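Local coordinates for protein CELL division inhibitor (Pyrococcus furiosus, PDB 1G3Q) that probably binds and hydrolyses ATP as a MinD-type P-loop ATPase of the cell-division site-selection machinery, held here with ADP and magnesium, at residues G13-V19 against L138-N142. Sequence-based numbering, arbitrary orientation.
With MG (magnesium ion), chain B; ADP (adenosine-5'-diphosphate), chain C.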
ATOM      1  N   GLY A  13       4.057  -1.951 -10.681  1.00 23.44           N
ATOM      2  CA  GLY A  13       4.392  -0.651 -11.232  1.00 22.14           C
ATOM      3  C   GLY A  13       3.198   0.277 -11.341  1.00 21.41           C
ATOM      4  O   GLY A  13       3.278   1.327 -11.975  1.00 21.46           O
ATOM      5  N   THR A  14       2.090  -0.102 -10.713  1.00 20.63           N
ATOM      6  CA  THR A  14       0.870   0.698 -10.758  1.00 19.53           C
ATOM      7  C   THR A  14       0.822   1.789  -9.689  1.00 18.54           C
ATOM      8  O   THR A  14       0.071   2.757  -9.821  1.00 18.04           O
ATOM      9  CB  THR A  14      -0.378  -0.199 -10.620  1.00 20.03           C
ATOM     10  OG1 THR A  14      -0.219  -1.070  -9.494  1.00 21.01           O
ATOM     11  CG2 THR A  14      -0.572  -1.036 -11.880  1.00 20.38           C
ATOM     12  N   GLY A  15       1.614   1.627  -8.632  1.00 17.38           N
ATOM     13  CA  GLY A  15       1.655   2.626  -7.579  1.00 16.57           C
ATOM     14  C   GLY A  15       1.359   2.147  -6.170  1.00 16.04           C
ATOM     15  O   GLY A  15       1.141   2.962  -5.274  1.00 16.10           O
ATOM     16  N   LYS A  16       1.367   0.837  -5.951  1.00 15.69           N
ATOM     17  CA  LYS A  16       1.070   0.295  -4.629  1.00 14.89           C
ATOM     18  C   LYS A  16       1.954   0.853  -3.515  1.00 14.35           C
ATOM     19  O   LYS A  16       1.457   1.290  -2.476  1.00 13.45           O
ATOM     20  CB  LYS A  16       1.163  -1.236  -4.658  1.00 15.63           C
ATOM     21  CG  LYS A  16       0.064  -1.887  -5.491  1.00 16.35           C
ATOM     22  CD  LYS A  16       0.197  -3.406  -5.561  1.00 17.19           C
ATOM     23  CE  LYS A  16       1.303  -3.844  -6.515  1.00 17.69           C
ATOM     24  NZ  LYS A  16       2.669  -3.528  -6.015  1.00 17.85           N
ATOM     25  N   THR A  17       3.265   0.837  -3.718  1.00 13.33           N
ATOM     26  CA  THR A  17       4.157   1.357  -2.691  1.00 12.28           C
ATOM     27  C   THR A  17       3.955   2.855  -2.509  1.00 11.89           C
ATOM     28  O   THR A  17       3.946   3.355  -1.380  1.00 10.93           O
ATOM     29  CB  THR A  17       5.624   1.052  -3.034  1.00 12.19           C
ATOM     30  OG1 THR A  17       5.803  -0.365  -3.031  1.00 11.99           O
ATOM     31  CG2 THR A  17       6.568   1.659  -1.992  1.00 11.16           C
ATOM     32  N   THR A  18       3.770   3.561  -3.623  1.00 12.07           N
ATOM     33  CA  THR A  18       3.554   5.005  -3.600  1.00 12.27           C
ATOM     34  C   THR A  18       2.270   5.359  -2.844  1.00 12.80           C
ATOM     35  O   THR A  18       2.247   6.293  -2.036  1.00 11.98           O
ATOM     36  CB  THR A  18       3.467   5.576  -5.030  1.00 12.42           C
ATOM     37  OG1 THR A  18       4.706   5.345  -5.716  1.00 12.97           O
ATOM     38  CG2 THR A  18       3.191   7.072  -4.996  1.00 11.92           C
ATOM     39  N   VAL A  19       1.199   4.617  -3.108  1.00 12.60           N
ATOM     40  CA  VAL A  19      -0.062   4.865  -2.422  1.00 12.90           C
ATOM     41  C   VAL A  19       0.090   4.512  -0.943  1.00 12.57           C
ATOM     42  O   VAL A  19      -0.339   5.266  -0.075  1.00 12.87           O
ATOM     43  CB  VAL A  19      -1.211   4.039  -3.048  1.00 13.64           C
ATOM     44  CG1 VAL A  19      -2.468   4.126  -2.186  1.00 13.97           C
ATOM     45  CG2 VAL A  19      -1.511   4.570  -4.438  1.00 13.79           C
ATOM     46  N   LEU A 138      -7.858  -1.861  -0.934  1.00 21.06           N
ATOM     47  CA  LEU A 138      -7.895  -0.636  -1.717  1.00 20.81           C
ATOM     48  C   LEU A 138      -7.229  -0.996  -3.036  1.00 20.64           C
ATOM     49  O   LEU A 138      -6.021  -1.220  -3.089  1.00 20.35           O
ATOM     50  CB  LEU A 138      -7.112   0.486  -1.025  1.00 20.53           C
ATOM     51  CG  LEU A 138      -7.042   1.811  -1.793  1.00 20.35           C
ATOM     52  CD1 LEU A 138      -8.446   2.371  -1.977  1.00 21.03           C
ATOM     53  CD2 LEU A 138      -6.171   2.810  -1.038  1.00 20.69           C
ATOM     54  N   LEU A 139      -8.024  -1.066  -4.097  1.00 20.65           N
ATOM     55  CA  LEU A 139      -7.499  -1.422  -5.404  1.00 20.75           C
ATOM     56  C   LEU A 139      -6.738  -0.265  -6.034  1.00 20.96           C
ATOM     57  O   LEU A 139      -7.210   0.872  -6.039  1.00 20.83           O
ATOM     58  CB  LEU A 139      -8.641  -1.850  -6.336  1.00 21.27           C
ATOM     59  CG  LEU A 139      -9.693  -2.813  -5.772  1.00 21.48           C
ATOM     60  CD1 LEU A 139     -10.658  -3.208  -6.890  1.00 21.81           C
ATOM     61  CD2 LEU A 139      -9.029  -4.048  -5.194  1.00 21.83           C
ATOM     62  N   VAL A 140      -5.552  -0.560  -6.555  1.00 21.01           N
ATOM     63  CA  VAL A 140      -4.736   0.452  -7.212  1.00 21.22           C
ATOM     64  C   VAL A 140      -4.580   0.037  -8.668  1.00 22.20           C
ATOM     65  O   VAL A 140      -4.176  -1.087  -8.960  1.00 22.04           O
ATOM     66  CB  VAL A 140      -3.337   0.566  -6.567  1.00 20.65           C
ATOM     67  CG1 VAL A 140      -2.506   1.588  -7.318  1.00 19.83           C
ATOM     68  CG2 VAL A 140      -3.470   0.967  -5.104  1.00 20.46           C
ATOM     69  N   THR A 141      -4.906   0.946  -9.578  1.00 23.52           N
ATOM     70  CA  THR A 141      -4.821   0.650 -10.999  1.00 25.14           C
ATOM     71  C   THR A 141      -4.453   1.877 -11.819  1.00 26.12           C
ATOM     72  O   THR A 141      -4.529   3.006 -11.337  1.00 26.25           O
ATOM     73  CB  THR A 141      -6.169   0.122 -11.525  1.00 25.34           C
ATOM     74  OG1 THR A 141      -6.044  -0.230 -12.911  1.00 26.11           O
ATOM     75  CG2 THR A 141      -7.242   1.194 -11.382  1.00 25.79           C
ATOM     76  N   ASN A 142      -4.046   1.641 -13.061  1.00 27.60           N
ATOM     77  CA  ASN A 142      -3.706   2.723 -13.970  1.00 29.23           C
ATOM     78  C   ASN A 142      -4.839   2.793 -14.993  1.00 30.28           C
ATOM     79  O   ASN A 142      -5.670   1.888 -15.055  1.00 30.41           O
ATOM     80  CB  ASN A 142      -2.366   2.454 -14.654  1.00 29.75           C
ATOM     81  CG  ASN A 142      -1.217   2.385 -13.664  1.00 30.63           C
ATOM     82  OD1 ASN A 142      -1.209   3.094 -12.654  1.00 31.01           O
ATOM     83  ND2 ASN A 142      -0.232   1.541 -13.955  1.00 31.07           N
TER
HETATM   84 MG    MG B 239       6.004  -1.627  -4.760  1.00 24.28          MG
HETATM   85  PB  ADP C 238       4.382  -0.568  -7.475  1.00 18.51           P
HETATM   86  O1B ADP C 238       5.224  -1.529  -8.155  1.00 18.62           O
HETATM   87  O2B ADP C 238       2.979  -0.760  -7.874  1.00 17.61           O
HETATM   88  O3B ADP C 238       4.497  -0.521  -5.822  1.00 17.20           O
HETATM   89  PA  ADP C 238       5.433   2.053  -7.284  1.00 18.69           P
HETATM   90  O1A ADP C 238       6.766   1.817  -6.849  1.00 17.45           O
HETATM   91  O2A ADP C 238       4.574   2.581  -6.257  1.00 18.14           O
HETATM   92  O3A ADP C 238       4.779   0.854  -7.944  1.00 18.24           O
HETATM   93  O5' ADP C 238       5.530   3.077  -8.380  1.00 17.70           O
HETATM   94  C5' ADP C 238       6.334   2.889  -9.608  1.00 18.36           C
HETATM   95  C4' ADP C 238       7.056   4.130  -9.994  1.00 18.67           C
HETATM   96  O4' ADP C 238       6.154   5.122 -10.562  1.00 19.06           O
HETATM   97  C3' ADP C 238       7.729   4.847  -8.866  1.00 19.08           C
HETATM   98  O3' ADP C 238       9.049   5.234  -9.239  1.00 19.96           O
HETATM   99  C2' ADP C 238       6.909   6.067  -8.575  1.00 18.91           C
HETATM  100  O2' ADP C 238       7.629   7.205  -8.106  1.00 18.49           O
HETATM  101  C1' ADP C 238       6.235   6.382  -9.842  1.00 18.98           C
HETATM  102  N9  ADP C 238       4.821   6.824  -9.687  1.00 18.66           N
HETATM  103  C8  ADP C 238       3.703   6.230  -9.082  1.00 18.53           C
HETATM  104  N7  ADP C 238       2.599   6.918  -9.135  1.00 18.53           N
HETATM  105  C5  ADP C 238       2.972   8.054  -9.817  1.00 18.56           C
HETATM  106  C6  ADP C 238       2.248   9.215 -10.211  1.00 18.87           C
HETATM  107  N6  ADP C 238       0.953   9.324  -9.914  1.00 18.65           N
HETATM  108  N1  ADP C 238       2.931  10.217 -10.907  1.00 18.76           N
HETATM  109  C2  ADP C 238       4.261  10.081 -11.199  1.00 19.29           C
HETATM  110  N3  ADP C 238       5.022   9.012 -10.860  1.00 18.62           N
HETATM  111  C4  ADP C 238       4.324   8.028 -10.170  1.00 18.86           C
HETATM  112  O   HOH W   1       4.322  -3.137  -3.874  1.00 20.86           O
HETATM  113  O   HOH W   2       7.854  -0.350  -5.583  1.00 17.09           O
HETATM  114  O   HOH W   3       6.501  -3.316  -6.528  1.00 16.02           O
HETATM  115  O   HOH W   4       7.614  -2.877  -3.556  1.00 14.47           O
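The amide of Asn142 carries the methyl CG2 of Thr14 over one face, 3.9 Å from its carbon CG, and reaches alongside the Thr14 carbonyl, whose oxygen O is hydrogen-bonded to Asn171. The next flat group is the Thr14-Gly15 peptide: Val140 lays CG1 over one of its faces, 3.8 Å from Thr14 O. The same Val140 methyl CG1 reaches the following peptide at Gly15 C, 4.1 Å away. The N-H of the Thr14-Gly15 peptide, on Gly15 N, points at the phosphate oxygen O2B of ADP, 2.9 Å away at 161°. Thr14 tucks OG1 between its backbone N and carbonyl carbon (chi1 50°), where it bonds Ser9 and Lys11 O, and this turns CG2 to the asparagine. With Asn142 cut back to an alanine, the Thr14 methyl would probably lose its flat cover and a gap would open beside the Thr14 carbonyl. Farther down, Val19 CG2 meets Val140 CG2 tip to tip at 4.2 Å. Val19 CG1 lies against Leu138 CD2, the two side chains meeting at a slant.

On the far side of the loop the Walker A (P-loop) motif, in the deviant form of the MinD family, wraps the phosphates with backbone amides; Thr17 N gives ADP O3B a 2.8 Å bond. Thr17 OG1 and O3B join four waters to complete six ligands round magnesium, and Asp118 bonds that same hydroxyl. Bends at chi3 and chi4 fold the end of Lys16 back toward the phosphate, where NZ makes a weak bond to O2B and another bond to Cys119 O.

In the parallel part of the sheet, strand 136-141 runs between strands 3-8 and 164-173. Strand 3-8 leads into the phosphate loop and helix 16-29, whose first turn packs over Leu138 and Val140, while helix 145-160 touches Thr14 and Thr141.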